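Local structure of putative phosphosugar isomerases (Salmonella typhimurium LT2, 3FKJ) at residues Q228-I233 and I240-I245; K290-D295 and D322-A327. The protein is a putative phosphosugar isomerase of the SIS family, which probably binds carbohydrate derivatives such as sugar phosphates and may interconvert them. All blocks are in the same frame, centred on the assembly; numbering follows the deposited sequence.

Contact 1: residues Q228-I233 and I240-I245; sequences QESICI and INSASI
The hydroxyls of S230 and S242 meet end to end between a helix and the strand that follows it, and this small polar pair is the centre of the contact. S230 OG and S242 OG lie 2.8 Å apart and are hydrogen-bonded. S242 OG is also hydrogen-bonded to the carbonyl of V214 on the neighbouring strand 213-218. A water extends the network, standing 3.0 Å from S230 OG and donating to S242 O at 2.9 Å. Both serines swing OG away from their own backbone N (chi1 -173° and -172°), which carries the two oxygens into the gap between helix and strand.

Van der Waals contact accompanies these bonds. S230 OG rests on the strand backbone, 3.4 Å from A243 C, and S230 CB approaches S244 CB at 4.1 Å. The hydroxyl of S244 serves another partner, H227, one residue before the helical segment. M216 of strand 213-218 packs on S230, and L234, later on the same helix, packs on S242.

Short side chains at the interface allow a close fit: the segment axes approach to 7.3 Å, running nearly antiparallel at 154°, as expected for consecutive elements of a beta-alpha-beta crossover, here 213-218, 223-238 and 241-246. The strand's other side meets the second subunit, where A243 packs on S242 of that subunit and N241 OD1 is hydrogen-bonded to Y215 OH of the second subunit. The chemistry implies a small polar cluster in which S242 OG joins S230 OG and V214 O while the water joins S230 OG to S242 O, giving the polar atoms between helix and strand partners.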
loop_
_atom_site.group_PDB
_atom_site.type_symbol
_atom_site.label_atom_id
_atom_site.label_comp_id
_atom_site.label_asym_id
_atom_site.label_seq_id
_atom_site.Cartn_x
_atom_site.Cartn_y
_atom_site.Cartn_z
ATOM N N GLN A 228 2.584 8.843 -4.705
ATOM C CA GLN A 228 3.773 9.606 -4.857
ATOM C C GLN A 228 3.498 11.113 -4.806
ATOM O O GLN A 228 4.189 11.842 -4.113
ATOM C CB GLN A 228 4.445 9.235 -6.171
ATOM C CG GLN A 228 5.797 9.908 -6.448
ATOM C CD GLN A 228 6.424 9.354 -7.679
ATOM O OE1 GLN A 228 6.421 8.107 -7.928
ATOM N NE2 GLN A 228 6.897 10.248 -8.511
ATOM N N GLU A 229 2.509 11.582 -5.560
ATOM C CA GLU A 229 2.171 12.984 -5.517
ATOM C C GLU A 229 1.890 13.420 -4.103
ATOM O O GLU A 229 2.295 14.497 -3.664
ATOM C CB GLU A 229 0.977 13.270 -6.405
ATOM C CG GLU A 229 0.527 14.719 -6.440
ATOM C CD GLU A 229 1.429 15.659 -7.296
ATOM O OE1 GLU A 229 2.411 15.253 -7.949
ATOM O OE2 GLU A 229 1.114 16.855 -7.292
ATOM N N SER A 230 1.144 12.592 -3.388
ATOM C CA SER A 230 0.785 12.879 -2.006
ATOM C C SER A 230 1.978 13.042 -1.076
ATOM O O SER A 230 2.104 14.063 -0.397
ATOM C CB SER A 230 -0.131 11.781 -1.493
ATOM O OG SER A 230 -0.617 12.097 -0.219
ATOM N N ILE A 231 2.851 12.032 -1.063
ATOM C CA ILE A 231 3.961 11.969 -0.101
ATOM C C ILE A 231 5.209 12.738 -0.581
ATOM O O ILE A 231 5.855 13.401 0.218
ATOM C CB ILE A 231 4.286 10.489 0.365
ATOM C CG1 ILE A 231 4.665 9.564 -0.799
ATOM C CG2 ILE A 231 3.086 9.891 1.191
ATOM C CD1 ILE A 231 5.861 8.618 -0.454
ATOM N N CYS A 232 5.492 12.720 -1.886
ATOM C CA CYS A 232 6.714 13.318 -2.413
ATOM C C CYS A 232 6.583 14.737 -2.906
ATOM O O CYS A 232 7.598 15.365 -3.110
ATOM C CB CYS A 232 7.280 12.472 -3.567
ATOM S SG CYS A 232 7.776 10.848 -3.012
ATOM N N ILE A 233 5.368 15.211 -3.160
ATOM C CA ILE A 233 5.152 16.571 -3.677
ATOM C C ILE A 233 4.356 17.418 -2.677
ATOM O O ILE A 233 4.801 18.483 -2.304
ATOM C CB ILE A 233 4.417 16.603 -5.066
ATOM C CG1 ILE A 233 5.228 15.860 -6.140
ATOM C CG2 ILE A 233 4.064 18.077 -5.515
ATOM C CD1 ILE A 233 6.574 16.507 -6.550
ATOM N N ILE A 240 1.847 20.714 2.239
ATOM C CA ILE A 240 0.367 20.674 2.194
ATOM C C ILE A 240 -0.065 19.304 2.719
ATOM O O ILE A 240 0.432 18.275 2.266
ATOM C CB ILE A 240 -0.158 20.847 0.728
ATOM C CG1 ILE A 240 0.106 22.265 0.217
ATOM C CG2 ILE A 240 -1.655 20.485 0.618
ATOM C CD1 ILE A 240 0.181 22.377 -1.342
ATOM N N ASN A 241 -0.986 19.297 3.676
ATOM C CA ASN A 241 -1.422 18.082 4.278
ATOM C C ASN A 241 -2.088 17.249 3.195
ATOM O O ASN A 241 -2.818 17.786 2.346
ATOM C CB ASN A 241 -2.436 18.349 5.386
ATOM C CG ASN A 241 -1.876 19.163 6.513
ATOM O OD1 ASN A 241 -1.077 18.671 7.306
ATOM N ND2 ASN A 241 -2.340 20.413 6.626
ATOM N N SER A 242 -1.821 15.954 3.203
ATOM C CA SER A 242 -2.311 15.104 2.135
ATOM C C SER A 242 -2.381 13.649 2.547
ATOM O O SER A 242 -1.597 13.166 3.400
ATOM C CB SER A 242 -1.423 15.269 0.875
ATOM O OG SER A 242 -1.951 14.600 -0.247
ATOM N N ALA A 243 -3.354 12.976 1.945
ATOM C CA ALA A 243 -3.467 11.524 1.959
ATOM C C ALA A 243 -3.767 11.078 0.552
ATOM O O ALA A 243 -4.319 11.838 -0.231
ATOM C CB ALA A 243 -4.636 11.050 2.906
ATOM N N SER A 244 -3.383 9.838 0.255
ATOM C CA SER A 244 -3.808 9.126 -0.933
ATOM C C SER A 244 -4.888 8.128 -0.536
ATOM O O SER A 244 -4.839 7.516 0.552
ATOM C CB SER A 244 -2.628 8.471 -1.649
ATOM O OG SER A 244 -1.990 7.578 -0.786
ATOM N N ILE A 245 -5.909 8.076 -1.378
ATOM C CA ILE A 245 -7.082 7.230 -1.265
ATOM C C ILE A 245 -7.220 6.487 -2.601
ATOM O O ILE A 245 -7.322 7.119 -3.679
ATOM C CB ILE A 245 -8.386 8.036 -1.071
ATOM C CG1 ILE A 245 -8.258 8.994 0.101
ATOM C CG2 ILE A 245 -9.603 7.078 -0.887
ATOM C CD1 ILE A 245 -9.401 9.981 0.167
HETATM O O HOH W 1 0.031 10.919 2.509
#

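Contact 2: residues K290-D295 and D322-A327; sequences KLQLID and DVYNLA
One face of the Y324 ring carries the terminal methyl of I294, whose CD1 lies 3.9 Å from the ring centroid and 16° off the normal, a CH-pi contact displaced toward the CE1 side of the ring. Q292 approaches obliquely, its amide plane inclined 52° to the ring, with NE2 3.4 Å from Y324 CE2. A third flat group, the ring of F204 on helix 198-208, pairs edge-to-face with Y324.

Extension of I294 at chi2 (174°) carries CD1 out over the ring, whereas Q292 bends at the same torsion and turns its amide back toward the CE2 side of the ring. The polar ends of Q292 and Y324 are linked indirectly: Q292 NE2 and Y324 OH both bond D200 OD2, and R203 NH2 donates to Q292 OE1. With hydrogen bonds at both ends, the amide is probably fixed in its rotation.

Q292 and I294 alternate with L291 and L293, which pack on helix 274-286. Strand 290-295 is thus sandwiched between helices, with 313-331 and 198-208 on the face that receives Y324. This is a three-layer alpha-beta-alpha arrangement, consistent with a second SIS-type domain.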
loop_
_atom_site.group_PDB
_atom_site.type_symbol
_atom_site.label_atom_id
_atom_site.label_comp_id
_atom_site.label_asym_id
_atom_site.label_seq_id
_atom_site.Cartn_x
_atom_site.Cartn_y
_atom_site.Cartn_z
ATOM N N LYS A 290 -14.041 19.905 -4.476
ATOM C CA LYS A 290 -13.131 20.635 -5.338
ATOM C C LYS A 290 -12.274 19.650 -6.073
ATOM O O LYS A 290 -11.258 19.199 -5.552
ATOM C CB LYS A 290 -12.240 21.579 -4.530
ATOM C CG LYS A 290 -11.440 22.537 -5.397
ATOM C CD LYS A 290 -10.576 23.437 -4.550
ATOM C CE LYS A 290 -9.970 24.554 -5.343
ATOM N NZ LYS A 290 -9.621 25.668 -4.456
ATOM N N LEU A 291 -12.683 19.322 -7.294
ATOM C CA LEU A 291 -12.060 18.227 -8.034
ATOM C C LEU A 291 -11.161 18.758 -9.145
ATOM O O LEU A 291 -11.593 19.539 -9.954
ATOM C CB LEU A 291 -13.138 17.278 -8.585
ATOM C CG LEU A 291 -12.694 16.132 -9.516
ATOM C CD1 LEU A 291 -11.620 15.232 -8.874
ATOM C CD2 LEU A 291 -13.922 15.328 -9.978
ATOM N N GLN A 292 -9.894 18.351 -9.143
ATOM C CA GLN A 292 -9.012 18.478 -10.303
ATOM C C GLN A 292 -8.920 17.083 -10.889
ATOM O O GLN A 292 -8.395 16.152 -10.242
ATOM C CB GLN A 292 -7.614 18.945 -9.906
ATOM C CG GLN A 292 -6.579 18.916 -11.058
ATOM C CD GLN A 292 -6.903 19.945 -12.138
ATOM O OE1 GLN A 292 -7.432 21.001 -11.840
ATOM N NE2 GLN A 292 -6.605 19.622 -13.393
ATOM N N LEU A 293 -9.471 16.924 -12.082
ATOM C CA LEU A 293 -9.378 15.676 -12.804
ATOM C C LEU A 293 -8.185 15.727 -13.751
ATOM O O LEU A 293 -8.035 16.668 -14.504
ATOM C CB LEU A 293 -10.673 15.432 -13.578
ATOM C CG LEU A 293 -10.826 14.088 -14.299
ATOM C CD1 LEU A 293 -10.599 12.882 -13.384
ATOM C CD2 LEU A 293 -12.201 14.052 -14.929
ATOM N N ILE A 294 -7.323 14.721 -13.693
ATOM C CA ILE A 294 -6.282 14.539 -14.711
ATOM C C ILE A 294 -6.484 13.158 -15.321
ATOM O O ILE A 294 -6.255 12.148 -14.670
ATOM C CB ILE A 294 -4.875 14.694 -14.108
ATOM C CG1 ILE A 294 -4.763 16.082 -13.416
ATOM C CG2 ILE A 294 -3.828 14.519 -15.201
ATOM C CD1 ILE A 294 -3.483 16.332 -12.658
ATOM N N ASP A 295 -6.934 13.130 -16.579
ATOM C CA ASP A 295 -7.382 11.896 -17.211
ATOM C C ASP A 295 -6.357 11.393 -18.215
ATOM O O ASP A 295 -6.094 12.070 -19.217
ATOM C CB ASP A 295 -8.734 12.130 -17.913
ATOM C CG ASP A 295 -9.325 10.837 -18.508
ATOM O OD1 ASP A 295 -8.720 9.741 -18.325
ATOM O OD2 ASP A 295 -10.403 10.912 -19.141
ATOM N N ASP A 322 4.348 17.020 -13.293
ATOM C CA ASP A 322 5.479 17.976 -13.236
ATOM C C ASP A 322 5.014 19.368 -13.586
ATOM O O ASP A 322 5.487 20.349 -12.999
ATOM C CB ASP A 322 6.624 17.584 -14.179
ATOM C CG ASP A 322 7.546 16.499 -13.600
ATOM O OD1 ASP A 322 7.537 16.273 -12.378
ATOM O OD2 ASP A 322 8.306 15.877 -14.371
ATOM N N VAL A 323 4.061 19.444 -14.514
ATOM C CA VAL A 323 3.563 20.734 -15.013
ATOM C C VAL A 323 2.699 21.383 -13.939
ATOM O O VAL A 323 2.912 22.533 -13.593
ATOM C CB VAL A 323 2.788 20.600 -16.384
ATOM C CG1 VAL A 323 2.312 21.986 -16.900
ATOM C CG2 VAL A 323 3.654 19.855 -17.425
ATOM N N TYR A 324 1.754 20.626 -13.378
ATOM C CA TYR A 324 0.905 21.159 -12.331
ATOM C C TYR A 324 1.724 21.535 -11.101
ATOM O O TYR A 324 1.466 22.559 -10.503
ATOM C CB TYR A 324 -0.171 20.160 -11.941
ATOM C CG TYR A 324 -1.210 19.953 -12.999
ATOM C CD1 TYR A 324 -1.009 19.034 -14.015
ATOM C CD2 TYR A 324 -2.398 20.674 -12.983
ATOM C CE1 TYR A 324 -1.955 18.840 -15.004
ATOM C CE2 TYR A 324 -3.351 20.477 -13.955
ATOM C CZ TYR A 324 -3.129 19.555 -14.971
ATOM O OH TYR A 324 -4.080 19.340 -15.965
ATOM N N ASN A 325 2.700 20.693 -10.743
ATOM C CA ASN A 325 3.573 20.931 -9.586
ATOM C C ASN A 325 4.400 22.203 -9.639
ATOM O O ASN A 325 4.557 22.876 -8.610
ATOM C CB ASN A 325 4.502 19.755 -9.320
ATOM C CG ASN A 325 3.762 18.480 -9.052
ATOM O OD1 ASN A 325 2.570 18.497 -8.782
ATOM N ND2 ASN A 325 4.461 17.358 -9.138
ATOM N N LEU A 326 4.948 22.520 -10.813
ATOM C CA LEU A 326 5.665 23.783 -11.004
ATOM C C LEU A 326 4.689 24.967 -10.942
ATOM O O LEU A 326 4.938 25.964 -10.263
ATOM C CB LEU A 326 6.418 23.785 -12.342
ATOM C CG LEU A 326 7.546 24.798 -12.553
ATOM C CD1 LEU A 326 8.652 24.567 -11.534
ATOM C CD2 LEU A 326 8.072 24.699 -13.961
ATOM N N ALA A 327 3.584 24.871 -11.668
ATOM C CA ALA A 327 2.564 25.914 -11.617
ATOM C C ALA A 327 2.099 26.209 -10.175
ATOM O O ALA A 327 1.951 27.372 -9.788
ATOM C CB ALA A 327 1.386 25.544 -12.492
#

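In the fold
Contact 1 closes before contact 2 opens along the chain, and their centres lie about 13 Å apart. Both rest on the same four-stranded parallel sheet, ordered 241-246, 213-218, 263-268, 290-295, so that contact 1 uses one outermost strand and contact 2 the other. The helices bring them together: 223-238 and 313-331 touch, with E229 packing on L321 and I233 on N325. Contact 1 joins neighbours in sequence, whereas contact 2 brings a late helix back to the far strand. The second subunit reaches contact 1 but not contact 2, which places the 241-246 side of this SIS-like sheet near the dimer interface.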